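Local coordinates for protein peptidase M3B, oligoendopeptidase F (Enterococcus faecium, PDB 2QR4) that probably hydrolyses short peptides as a metallopeptidase of the M3 (oligoendopeptidase F) family, at residues A[174-179]-A[194-199]; A[202-205]-A[210-213]; A[407-412]-A[567-572]; A[505-510]-A[551-556]; A[134-139]-A[227-232]. One frame throughout, in Å; residues are numbered along the deposited sequence.

Contact 1: residues A[174-179]-A[194-199]; sequences VQLSHG and EAAFKG
Leu176 spans the gap to helix 190-206 alone, placing its two methyl groups against Ala196 and Gly199. Along 194-199 the first side chain is Glu194, which lies away from Leu176 and pairs within its own helix: its OE2 takes Lys198 NZ at 2.8 Å, one helical turn later, through the anti lone pair of the carboxylate. Ala196 is the first residue to meet the other segment. Its CB lies 4.1 Å from Leu176 CD1, which stands equally close to the alpha carbon, and its carbonyl O is 4.0 Å from Leu176 CD2. Phe197 turns away from Leu176 and serves another interface, where its ring meets those of Tyr201 and Tyr282. At Gly199 the helix presents bare backbone, and Leu176 CD2 settles 3.8 Å from its CA. One methyl of the leucine, CD1, thus meets Ala196 and the other, CD2, reaches Gly199; chi1, at -109°, is off a staggered rotamer. Next to it on its own segment, Gln175 NE2 donates to Leu176 O at 3.2 Å, in the carbonyl plane and on a lone pair, and Ser177 stands at the N-cap of helix 178-185, its OG weakly hydrogen-bonded to Val180 N. Leu184 of that helix touches both Leu176 and Ala196, so the leucine is held between two helices just where strand 173-175 ends. The chemistry is purely apolar: no hydrogen bond crosses the contact, and a branched side chain meets small residues in a buried setting, with the ion pair on another side of the helix.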
# COMPACT_ATOMS: atom_id res chain seq x y z
N VAL A 174 15.76 17.07 24.54
CA VAL A 174 14.99 17.52 23.37
C VAL A 174 14.35 16.36 22.64
O VAL A 174 15.01 15.36 22.35
CB VAL A 174 15.86 18.32 22.37
CG1 VAL A 174 15.07 18.68 21.12
CG2 VAL A 174 16.41 19.58 23.02
N GLN A 175 13.07 16.49 22.33
CA GLN A 175 12.35 15.51 21.55
C GLN A 175 12.59 15.72 20.07
O GLN A 175 12.27 16.78 19.53
CB GLN A 175 10.85 15.62 21.84
CG GLN A 175 9.97 14.79 20.92
CD GLN A 175 9.95 13.34 21.32
OE1 GLN A 175 9.32 12.96 22.31
NE2 GLN A 175 10.64 12.50 20.55
N LEU A 176 13.17 14.73 19.40
CA LEU A 176 13.34 14.78 17.95
C LEU A 176 11.99 14.66 17.25
O LEU A 176 11.07 13.97 17.74
CB LEU A 176 14.23 13.63 17.48
CG LEU A 176 15.65 13.82 16.97
CD1 LEU A 176 16.30 15.07 17.49
CD2 LEU A 176 16.43 12.58 17.35
N SER A 177 11.89 15.29 16.09
CA SER A 177 10.67 15.31 15.30
C SER A 177 10.99 15.96 13.97
O SER A 177 12.04 16.57 13.83
CB SER A 177 9.59 16.15 16.00
OG SER A 177 9.94 17.51 15.92
N HIS A 178 10.08 15.83 13.01
CA HIS A 178 10.25 16.48 11.71
C HIS A 178 10.36 18.00 11.81
O HIS A 178 11.13 18.63 11.08
CB HIS A 178 9.10 16.12 10.77
CG HIS A 178 9.07 14.67 10.40
ND1 HIS A 178 10.13 14.03 9.80
CD2 HIS A 178 8.10 13.73 10.53
CE1 HIS A 178 9.82 12.77 9.57
NE2 HIS A 178 8.59 12.56 10.01
N GLY A 179 9.59 18.60 12.73
CA GLY A 179 9.61 20.04 12.91
C GLY A 179 10.93 20.61 13.41
O GLY A 179 11.32 21.72 13.05
N GLU A 194 25.32 15.51 15.43
CA GLU A 194 25.58 14.08 15.28
C GLU A 194 24.48 13.29 15.95
O GLU A 194 24.03 12.25 15.45
CB GLU A 194 26.93 13.73 15.91
CG GLU A 194 27.27 12.26 15.97
CD GLU A 194 28.58 12.02 16.73
OE1 GLU A 194 29.04 12.94 17.41
OE2 GLU A 194 29.15 10.91 16.63
N ALA A 195 24.02 13.79 17.08
CA ALA A 195 23.02 13.07 17.85
C ALA A 195 21.64 13.10 17.17
O ALA A 195 20.92 12.11 17.20
CB ALA A 195 22.95 13.61 19.27
N ALA A 196 21.28 14.23 16.56
CA ALA A 196 20.01 14.37 15.83
C ALA A 196 19.99 13.48 14.63
O ALA A 196 19.00 12.80 14.35
CB ALA A 196 19.77 15.83 15.39
N PHE A 197 21.10 13.49 13.90
CA PHE A 197 21.26 12.70 12.69
C PHE A 197 21.11 11.22 13.01
O PHE A 197 20.30 10.53 12.38
CB PHE A 197 22.62 13.03 12.07
CG PHE A 197 22.96 12.24 10.85
CD1 PHE A 197 22.54 12.65 9.59
CD2 PHE A 197 23.76 11.10 10.94
CE1 PHE A 197 22.88 11.93 8.46
CE2 PHE A 197 24.09 10.37 9.81
CZ PHE A 197 23.66 10.79 8.57
N LYS A 198 21.86 10.73 14.00
CA LYS A 198 21.80 9.31 14.42
C LYS A 198 20.48 8.89 15.05
O LYS A 198 20.03 7.75 14.85
CB LYS A 198 22.96 8.98 15.37
CG LYS A 198 24.23 8.67 14.61
CD LYS A 198 25.50 8.79 15.43
CE LYS A 198 26.68 8.64 14.49
NZ LYS A 198 27.96 8.82 15.20
N GLY A 199 19.86 9.80 15.80
CA GLY A 199 18.54 9.54 16.36
C GLY A 199 17.51 9.33 15.26
O GLY A 199 16.75 8.36 15.28

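Contact 2: residues A[202-205]-A[210-213]; sequences SVYE and TFAS
Tyr204 and Phe211 use nearly the same first torsion, with CG beside the backbone N and anti to the carbonyl carbon (chi1 -74° and -72°), and each ring is thereby carried off its helix into the angle between 190-206 and 208-228. The CB of Phe211 already heads for the other segment; that of Tyr204 does not, and it is the ring that closes the distance. CD1 and CE1 of the tyrosine and CD2, CE2 and CZ of the phenylalanine do the touching. Phe211 CE2 lies 3.5 Å from Tyr204 CD1 and 3.7 Å from Tyr204 CE1, while Phe211 CZ comes to 3.9 Å from Tyr204 CE1. The planes are inclined by 32°, with the centroids 5.6 Å apart. Tyr204 OH lies beyond the contact and is hydrogen-bonded to Asn157 ND2 of helix 143-160. Leu156 of the same helix packs against Phe211, so helix 143-160 has a residue at each of the two side chains. Nearby, Thr210 and Ser213 turn to the dimer interface, where their hydroxyls hydrogen-bond with Asp160 and Thr152 of the second subunit. The two segments are separated by four residues, and the ring pair bridges two consecutive helices. Chemically, this is a buried carbon-to-carbon contact with no hydrogen bond across it; the tyrosine keeps its polar end satisfied by an asparagine outside the pair, which probably helps to fix the ring's far end.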
# COMPACT_ATOMS: atom_id res chain seq x y z
N SER A 202 18.10 6.16 13.19
CA SER A 202 17.85 4.89 13.87
C SER A 202 16.42 4.42 13.57
O SER A 202 16.16 3.24 13.46
CB SER A 202 18.10 5.00 15.38
OG SER A 202 17.18 5.90 15.98
N VAL A 203 15.51 5.36 13.42
CA VAL A 203 14.12 5.02 13.15
C VAL A 203 13.87 4.62 11.69
O VAL A 203 13.15 3.66 11.43
CB VAL A 203 13.16 6.17 13.57
CG1 VAL A 203 11.74 5.88 13.12
CG2 VAL A 203 13.20 6.36 15.09
N TYR A 204 14.44 5.35 10.74
CA TYR A 204 14.33 4.94 9.34
C TYR A 204 14.94 3.58 9.09
O TYR A 204 14.41 2.78 8.32
CB TYR A 204 14.86 6.02 8.38
CG TYR A 204 13.87 7.13 8.33
CD1 TYR A 204 12.65 6.97 7.67
CD2 TYR A 204 14.08 8.30 9.04
CE1 TYR A 204 11.70 7.97 7.68
CE2 TYR A 204 13.14 9.31 9.06
CZ TYR A 204 11.96 9.14 8.37
OH TYR A 204 11.03 10.15 8.40
N GLU A 205 16.04 3.29 9.76
CA GLU A 205 16.64 1.97 9.66
C GLU A 205 15.68 0.89 10.20
O GLU A 205 15.49 -0.16 9.57
CB GLU A 205 17.98 1.94 10.39
CG GLU A 205 18.53 0.52 10.67
CD GLU A 205 19.97 0.52 11.17
OE1 GLU A 205 20.38 1.47 11.87
OE2 GLU A 205 20.70 -0.44 10.86
N THR A 210 9.39 -1.69 5.72
CA THR A 210 8.06 -1.15 5.50
C THR A 210 8.05 -0.10 4.38
O THR A 210 7.23 -0.16 3.46
CB THR A 210 7.51 -0.55 6.79
OG1 THR A 210 7.50 -1.57 7.79
CG2 THR A 210 6.08 -0.01 6.59
N PHE A 211 8.98 0.84 4.46
CA PHE A 211 9.15 1.84 3.41
C PHE A 211 9.54 1.26 2.05
O PHE A 211 9.06 1.73 1.02
CB PHE A 211 10.18 2.86 3.86
CG PHE A 211 9.70 3.78 4.93
CD1 PHE A 211 8.55 4.54 4.75
CD2 PHE A 211 10.40 3.91 6.12
CE1 PHE A 211 8.11 5.41 5.73
CE2 PHE A 211 9.95 4.78 7.11
CZ PHE A 211 8.81 5.53 6.91
N ALA A 212 10.38 0.22 2.03
CA ALA A 212 10.70 -0.44 0.76
C ALA A 212 9.43 -0.99 0.14
O ALA A 212 9.21 -0.90 -1.06
CB ALA A 212 11.70 -1.56 0.99
N SER A 213 8.60 -1.58 0.99
CA SER A 213 7.34 -2.14 0.59
C SER A 213 6.42 -1.04 0.03
O SER A 213 5.88 -1.19 -1.06
CB SER A 213 6.69 -2.85 1.79
OG SER A 213 5.40 -3.35 1.46

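Contact 3: residues A[407-412]-A[567-572]; sequences LTEYLL and EQRLNE
The guanidinium of Arg569 has Leu412 CD2 over one face, nearer its border than its middle, and Glu409 OE1 at its edge, in plane. Thr408 CG2 approaches obliquely, 3.5 Å from Arg569 NH1. The carboxylate of Glu409 and the guanidinium are nearly coplanar, 21° apart, yet only one oxygen is engaged: Arg569 NH2 to Glu409 OE1 measures 3.0 Å, and the hydrogen bond within this salt bridge is weak because its angle at the hydrogen is only 129°. Glu409 gets there by bending at chi2, whereas Arg569 runs extended from CG to NE and reaches straight across. Leu412 CD2 is 3.7 Å from Arg569 NE, so a methyl packs on the charged group beside its ionic partner. The methyl of Thr408 faces the arginine, while its hydroxyl bonds back to Glu404 O. Tyr428 adds a cation-pi contact to Arg569. Glu409 OE2 lies close to Glu413 OE1, a like-charge pair that the arginine probably helps to offset. The local axes of 407-412 and 567-572 are 14.0 Å apart at an angle of 36°, too far for backbones to touch. Helix 418-454 joins the two: its Val424 packs on Thr408 and Leu412, its Leu425 on Leu412 and Glu572, and its Arg421 forms a salt bridge with Glu572.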
# COMPACT_ATOMS: atom_id res chain seq x y z
N LEU A 407 20.66 39.24 -8.85
CA LEU A 407 21.09 39.91 -7.61
C LEU A 407 22.46 39.41 -7.14
O LEU A 407 23.29 40.21 -6.69
CB LEU A 407 20.07 39.73 -6.49
CG LEU A 407 20.66 40.02 -5.10
CD1 LEU A 407 20.77 41.53 -4.86
CD2 LEU A 407 19.84 39.36 -4.02
N THR A 408 22.70 38.11 -7.23
CA THR A 408 24.01 37.56 -6.90
C THR A 408 25.12 38.21 -7.74
O THR A 408 26.12 38.68 -7.21
CB THR A 408 24.08 36.06 -7.13
OG1 THR A 408 23.15 35.41 -6.25
CG2 THR A 408 25.50 35.56 -6.86
N GLU A 409 24.93 38.23 -9.05
CA GLU A 409 25.92 38.84 -9.92
C GLU A 409 26.11 40.30 -9.54
O GLU A 409 27.24 40.78 -9.47
CB GLU A 409 25.51 38.72 -11.39
CG GLU A 409 26.50 39.39 -12.37
CD GLU A 409 27.88 38.76 -12.32
OE1 GLU A 409 27.98 37.56 -12.00
OE2 GLU A 409 28.88 39.45 -12.59
N TYR A 410 25.00 41.01 -9.32
CA TYR A 410 25.10 42.43 -8.99
C TYR A 410 25.95 42.66 -7.73
O TYR A 410 26.78 43.57 -7.70
CB TYR A 410 23.72 43.07 -8.82
CG TYR A 410 23.79 44.49 -8.34
CD1 TYR A 410 24.23 45.50 -9.18
CD2 TYR A 410 23.44 44.83 -7.04
CE1 TYR A 410 24.31 46.80 -8.74
CE2 TYR A 410 23.52 46.12 -6.60
CZ TYR A 410 23.96 47.10 -7.45
OH TYR A 410 24.04 48.41 -7.01
N LEU A 411 25.74 41.84 -6.71
CA LEU A 411 26.48 41.94 -5.45
C LEU A 411 27.97 41.71 -5.69
O LEU A 411 28.81 42.46 -5.21
CB LEU A 411 25.93 40.92 -4.41
CG LEU A 411 24.55 41.22 -3.79
CD1 LEU A 411 24.05 40.10 -2.88
CD2 LEU A 411 24.54 42.55 -3.03
N LEU A 412 28.29 40.66 -6.45
CA LEU A 412 29.67 40.29 -6.77
C LEU A 412 30.37 41.33 -7.63
O LEU A 412 31.60 41.36 -7.70
CB LEU A 412 29.70 38.93 -7.47
CG LEU A 412 29.89 37.61 -6.67
CD1 LEU A 412 29.66 37.71 -5.18
CD2 LEU A 412 29.11 36.45 -7.26
N GLU A 567 32.22 26.45 -10.87
CA GLU A 567 33.67 26.31 -10.79
C GLU A 567 34.36 27.67 -10.61
O GLU A 567 35.21 27.83 -9.74
CB GLU A 567 34.21 25.57 -12.03
CG GLU A 567 35.75 25.57 -12.14
CD GLU A 567 36.29 24.71 -13.28
OE1 GLU A 567 35.67 24.66 -14.36
OE2 GLU A 567 37.36 24.08 -13.10
N GLN A 568 34.02 28.65 -11.43
CA GLN A 568 34.69 29.93 -11.26
C GLN A 568 34.41 30.58 -9.90
O GLN A 568 35.31 31.14 -9.27
CB GLN A 568 34.52 30.90 -12.46
CG GLN A 568 33.16 31.05 -13.03
CD GLN A 568 33.18 31.79 -14.37
OE1 GLN A 568 32.86 31.22 -15.41
NE2 GLN A 568 33.53 33.06 -14.33
N ARG A 569 33.19 30.47 -9.41
CA ARG A 569 32.88 31.06 -8.12
C ARG A 569 33.51 30.25 -6.97
O ARG A 569 33.96 30.81 -5.98
CB ARG A 569 31.38 31.27 -7.97
CG ARG A 569 30.82 32.27 -9.02
CD ARG A 569 29.31 32.50 -8.84
NE ARG A 569 28.88 33.63 -9.64
CZ ARG A 569 27.61 33.99 -9.79
NH1 ARG A 569 26.64 33.30 -9.22
NH2 ARG A 569 27.32 35.05 -10.55
N LEU A 570 33.60 28.95 -7.15
CA LEU A 570 34.28 28.08 -6.22
C LEU A 570 35.76 28.48 -6.14
O LEU A 570 36.29 28.70 -5.04
CB LEU A 570 34.11 26.62 -6.67
CG LEU A 570 34.90 25.51 -5.97
CD1 LEU A 570 34.74 25.64 -4.48
CD2 LEU A 570 34.39 24.16 -6.45
N ASN A 571 36.40 28.58 -7.30
CA ASN A 571 37.80 29.02 -7.39
C ASN A 571 38.04 30.39 -6.73
O ASN A 571 39.05 30.59 -6.05
CB ASN A 571 38.29 29.02 -8.85
CG ASN A 571 38.66 27.63 -9.35
OD1 ASN A 571 38.79 26.68 -8.56
ND2 ASN A 571 38.85 27.50 -10.68
N GLU A 572 37.12 31.32 -6.93
CA GLU A 572 37.23 32.65 -6.32
C GLU A 572 37.08 32.58 -4.79
O GLU A 572 37.78 33.28 -4.06
CB GLU A 572 36.22 33.64 -6.93
CG GLU A 572 36.23 35.03 -6.27
CD GLU A 572 35.17 35.99 -6.81
OE1 GLU A 572 34.34 35.57 -7.65
OE2 GLU A 572 35.18 37.17 -6.39

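Contact 4: residues A[505-510]-A[551-556]; sequences YSTGFS and VDMTQA
Van der Waals packing carries this contact, with the terminal methyl of Met553 (present as selenomethionine) set against Thr507 on helix 503-520. Met553 CE lies 3.9 Å from Thr507 CB and 4.0 Å from Gly508 N. The same methyl is modelled only 3.0 Å from Thr507 O, so short an approach that its exact placement is doubtful. The Met553 chain is extended through SE and then departs from full extension at chi3 (149°), crossing Thr507 at about a right angle. Tyr558 packs on both side chains from the start of helix 557-579, and Ala511 touches Met553 one turn along helix 503-520 from Thr507. Hydrogen bonds act within each segment, not between them. On the helix, Ser506 O accepts both from Ser510 N and from Ser510 OG, the hydroxyl lying 3.1 Å from that oxygen and nearly in line with its C=O bond. In 551-556, Asp552 OD1 takes Thr554 N at 3.0 Å, which makes an Asx turn, while a type I beta turn runs from Asp552 to Gln555 and is closed by a 3.3 Å bond from Gln555 N to Asp552 O. The turn holds the backbone around Met553, and the side chain reaches inward from it to the helix. The chemistry implies a joint made by one apolar side chain: the loop is shaped by its own polar bonds, and the contact between the two segments is made by the end of the residue 553 side chain, modelled as selenomethionine, in a buried setting.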
# COMPACT_ATOMS: atom_id res chain seq x y z
N TYR A 505 13.73 20.33 -10.70
CA TYR A 505 14.41 21.34 -9.90
C TYR A 505 15.75 21.70 -10.54
O TYR A 505 16.12 22.85 -10.60
CB TYR A 505 14.65 20.87 -8.46
CG TYR A 505 13.41 20.75 -7.61
CD1 TYR A 505 12.60 21.83 -7.34
CD2 TYR A 505 13.07 19.53 -7.05
CE1 TYR A 505 11.46 21.70 -6.54
CE2 TYR A 505 11.96 19.39 -6.26
CZ TYR A 505 11.16 20.46 -6.00
OH TYR A 505 10.06 20.24 -5.22
N SER A 506 16.46 20.69 -11.02
CA SER A 506 17.81 20.87 -11.55
C SER A 506 17.85 21.44 -12.96
O SER A 506 18.76 22.19 -13.31
CB SER A 506 18.56 19.54 -11.51
OG SER A 506 18.38 18.92 -10.26
N THR A 507 16.89 21.06 -13.79
CA THR A 507 16.84 21.57 -15.17
C THR A 507 16.40 23.01 -15.13
O THR A 507 16.91 23.86 -15.87
CB THR A 507 15.89 20.76 -16.08
OG1 THR A 507 14.57 20.77 -15.55
CG2 THR A 507 16.35 19.32 -16.19
N GLY A 508 15.46 23.29 -14.22
CA GLY A 508 14.94 24.64 -14.03
C GLY A 508 15.99 25.60 -13.53
O GLY A 508 16.11 26.72 -14.02
N PHE A 509 16.76 25.15 -12.54
CA PHE A 509 17.84 25.96 -11.98
C PHE A 509 18.87 26.29 -13.05
O PHE A 509 19.32 27.43 -13.17
CB PHE A 509 18.51 25.19 -10.84
CG PHE A 509 19.67 25.91 -10.21
CD1 PHE A 509 19.52 26.58 -9.01
CD2 PHE A 509 20.92 25.91 -10.82
CE1 PHE A 509 20.59 27.24 -8.42
CE2 PHE A 509 21.99 26.57 -10.25
CZ PHE A 509 21.83 27.23 -9.04
N SER A 510 19.25 25.28 -13.82
CA SER A 510 20.18 25.46 -14.92
C SER A 510 19.61 26.42 -15.96
O SER A 510 20.32 27.29 -16.45
CB SER A 510 20.54 24.12 -15.55
OG SER A 510 21.31 23.35 -14.64
N VAL A 551 17.07 28.74 -24.52
CA VAL A 551 17.65 27.62 -23.79
C VAL A 551 17.16 26.28 -24.32
O VAL A 551 16.01 25.90 -24.13
CB VAL A 551 17.27 27.69 -22.31
CG1 VAL A 551 17.99 26.58 -21.52
CG2 VAL A 551 17.62 29.05 -21.75
N ASP A 552 18.04 25.54 -24.99
CA ASP A 552 17.68 24.24 -25.51
C ASP A 552 18.04 23.18 -24.49
O ASP A 552 19.22 22.84 -24.32
CB ASP A 552 18.37 23.95 -26.85
CG ASP A 552 17.89 22.65 -27.49
OD1 ASP A 552 17.31 21.80 -26.77
OD2 ASP A 552 18.09 22.47 -28.71
N MSE A 553 17.03 22.64 -23.82
CA MSE A 553 17.21 21.73 -22.70
C MSE A 553 17.53 20.29 -23.11
O MSE A 553 17.81 19.43 -22.25
CB MSE A 553 16.00 21.77 -21.78
CG MSE A 553 15.97 23.00 -20.89
SE MSE A 553 14.37 22.99 -19.77
CE MSE A 553 15.02 23.89 -18.19
N THR A 554 17.48 20.02 -24.41
CA THR A 554 17.84 18.71 -24.93
C THR A 554 19.36 18.60 -25.03
O THR A 554 19.90 17.50 -25.15
CB THR A 554 17.26 18.48 -26.34
OG1 THR A 554 17.73 19.50 -27.22
CG2 THR A 554 15.74 18.53 -26.32
N GLN A 555 20.03 19.75 -24.97
CA GLN A 555 21.49 19.80 -25.13
C GLN A 555 22.20 20.12 -23.82
O GLN A 555 21.61 20.66 -22.90
CB GLN A 555 21.88 20.82 -26.21
CG GLN A 555 21.37 20.50 -27.62
CD GLN A 555 21.85 19.16 -28.14
OE1 GLN A 555 21.11 18.43 -28.79
NE2 GLN A 555 23.10 18.82 -27.84
N ALA A 556 23.49 19.80 -23.76
CA ALA A 556 24.27 19.88 -22.52
C ALA A 556 24.74 21.29 -22.17
O ALA A 556 25.00 21.60 -21.00
CB ALA A 556 25.48 18.95 -22.64

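Contact 5: residues A[134-139]-A[227-232]; sequences EQESLL and KVRNYS
Helix 208-228 ends just where Arg229 reaches across to Glu136: Asn230, with positive phi, is the C-prime residue of a Schellman motif in which Tyr231 N bonds to Ala226 O and Asn230 N to Lys227 O. Arg229 grips the Glu136 carboxylate end-on with two nitrogens, NH1 to OE1 at 3.0 Å and NH2 to OE2 at 2.7 Å. Both bonds are fairly straight (165° and 158°), both use syn lone pairs, and the two flat groups are nearly coplanar. Glu136 is folded at chi2 (-63°), which swings its carboxylate toward the arginine. Its OE2 also accepts from Leu131 N, so that oxygen has a second hydrogen-bond partner. Leu139 CD2 lies over one face of the guanidinium at its NH1 corner, 4.0 Å from Arg229 NH1, and touches Val228 CG2 at 4.3 Å. Arg229 O is bonded to His129, tying the loop to the segment before helix 133-141. The second subunit is close, its Leu138 packing on Val228. The whole is a bidentate arginine-glutamate salt bridge beside a Schellman-capped helix end, joining helix 133-141 to the end of helix 208-228 near the dimer interface.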
# COMPACT_ATOMS: atom_id res chain seq x y z
N GLU A 134 -13.54 -0.11 -21.75
CA GLU A 134 -13.47 -1.17 -20.73
C GLU A 134 -12.21 -1.08 -19.87
O GLU A 134 -12.27 -1.19 -18.65
CB GLU A 134 -13.52 -2.57 -21.36
CG GLU A 134 -14.90 -3.13 -21.69
CD GLU A 134 -14.85 -4.65 -22.07
OE1 GLU A 134 -15.94 -5.24 -22.23
OE2 GLU A 134 -13.75 -5.24 -22.22
N GLN A 135 -11.06 -0.91 -20.52
CA GLN A 135 -9.79 -0.86 -19.80
C GLN A 135 -9.66 0.43 -19.01
O GLN A 135 -9.25 0.38 -17.86
CB GLN A 135 -8.61 -1.00 -20.77
CG GLN A 135 -8.60 -2.31 -21.55
CD GLN A 135 -7.70 -2.24 -22.77
OE1 GLN A 135 -7.91 -1.42 -23.67
NE2 GLN A 135 -6.69 -3.11 -22.82
N GLU A 136 -9.99 1.57 -19.61
CA GLU A 136 -9.91 2.87 -18.93
C GLU A 136 -10.79 2.86 -17.69
O GLU A 136 -10.42 3.39 -16.63
CB GLU A 136 -10.33 4.04 -19.85
CG GLU A 136 -9.36 4.32 -20.99
CD GLU A 136 -7.98 4.76 -20.50
OE1 GLU A 136 -7.86 5.05 -19.28
OE2 GLU A 136 -7.03 4.81 -21.32
N SER A 137 -11.97 2.25 -17.82
CA SER A 137 -12.86 2.06 -16.68
C SER A 137 -12.20 1.28 -15.52
O SER A 137 -12.27 1.72 -14.36
CB SER A 137 -14.16 1.39 -17.13
OG SER A 137 -15.02 1.22 -16.03
N LEU A 138 -11.55 0.17 -15.81
CA LEU A 138 -10.83 -0.58 -14.76
C LEU A 138 -9.73 0.24 -14.09
O LEU A 138 -9.63 0.29 -12.86
CB LEU A 138 -10.21 -1.85 -15.31
CG LEU A 138 -10.84 -3.19 -14.95
CD1 LEU A 138 -12.25 -3.03 -14.46
CD2 LEU A 138 -10.78 -4.06 -16.17
N LEU A 139 -8.90 0.86 -14.92
CA LEU A 139 -7.78 1.67 -14.44
C LEU A 139 -8.24 2.85 -13.58
O LEU A 139 -7.63 3.14 -12.56
CB LEU A 139 -6.95 2.17 -15.62
CG LEU A 139 -5.67 1.44 -16.04
CD1 LEU A 139 -5.56 0.07 -15.41
CD2 LEU A 139 -5.57 1.35 -17.56
N LYS A 227 3.41 0.01 -18.94
CA LYS A 227 3.36 -1.17 -19.79
C LYS A 227 2.01 -1.29 -20.50
O LYS A 227 1.94 -1.45 -21.73
CB LYS A 227 3.63 -2.44 -18.99
CG LYS A 227 3.71 -3.70 -19.84
CD LYS A 227 4.36 -4.84 -19.07
CE LYS A 227 4.65 -6.05 -19.97
NZ LYS A 227 3.46 -6.92 -20.17
N VAL A 228 0.92 -1.21 -19.74
CA VAL A 228 -0.37 -1.46 -20.37
C VAL A 228 -0.81 -0.32 -21.29
O VAL A 228 -1.69 -0.52 -22.12
CB VAL A 228 -1.48 -1.84 -19.35
CG1 VAL A 228 -1.00 -3.01 -18.50
CG2 VAL A 228 -1.86 -0.64 -18.47
N ARG A 229 -0.19 0.85 -21.14
CA ARG A 229 -0.45 1.99 -22.03
C ARG A 229 0.51 2.08 -23.21
O ARG A 229 0.49 3.07 -23.95
CB ARG A 229 -0.44 3.31 -21.26
CG ARG A 229 -1.63 3.46 -20.31
CD ARG A 229 -1.74 4.89 -19.81
NE ARG A 229 -2.84 5.02 -18.87
CZ ARG A 229 -4.12 5.15 -19.22
NH1 ARG A 229 -5.05 5.25 -18.29
NH2 ARG A 229 -4.47 5.17 -20.51
N ASN A 230 1.37 1.06 -23.37
CA ASN A 230 2.31 1.00 -24.50
C ASN A 230 3.39 2.10 -24.51
O ASN A 230 3.83 2.56 -25.55
CB ASN A 230 1.54 0.99 -25.83
CG ASN A 230 0.32 0.09 -25.79
OD1 ASN A 230 0.45 -1.14 -25.73
ND2 ASN A 230 -0.87 0.69 -25.80
N TYR A 231 3.80 2.53 -23.33
CA TYR A 231 4.97 3.35 -23.23
C TYR A 231 6.18 2.43 -23.15
O TYR A 231 6.06 1.28 -22.73
CB TYR A 231 4.90 4.26 -22.00
CG TYR A 231 3.88 5.38 -22.11
CD1 TYR A 231 4.11 6.50 -22.91
CD2 TYR A 231 2.68 5.32 -21.41
CE1 TYR A 231 3.17 7.53 -23.01
CE2 TYR A 231 1.73 6.34 -21.50
CZ TYR A 231 1.98 7.44 -22.29
OH TYR A 231 1.04 8.44 -22.34
N SER A 232 7.34 2.92 -23.57
CA SER A 232 8.54 2.11 -23.54
C SER A 232 9.14 2.05 -22.12
O SER A 232 10.00 1.22 -21.84
CB SER A 232 9.55 2.61 -24.57
OG SER A 232 10.07 3.86 -24.17

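Contacts 1 and 2 are neighbours, their centres about 16 Å apart; they share helix 190-206 and meet where His178 packs on Tyr204. Helix 208-228 then carries the chain from contact 2 to contact 5, whose centre lies about 31 Å from that of contact 2; both touch the second subunit. The later chain holds the other two: contact 4 falls within the span closed by contact 3, with centres about 20 Å apart, and helix 557-579 follows the loop of contact 4 and carries contact 3. The centres of contacts 3 and 5 are about 50 Å apart, so the chain is tied together both near the dimer interface (contacts 2 and 5) and in the C-terminal helices (contacts 3 and 4).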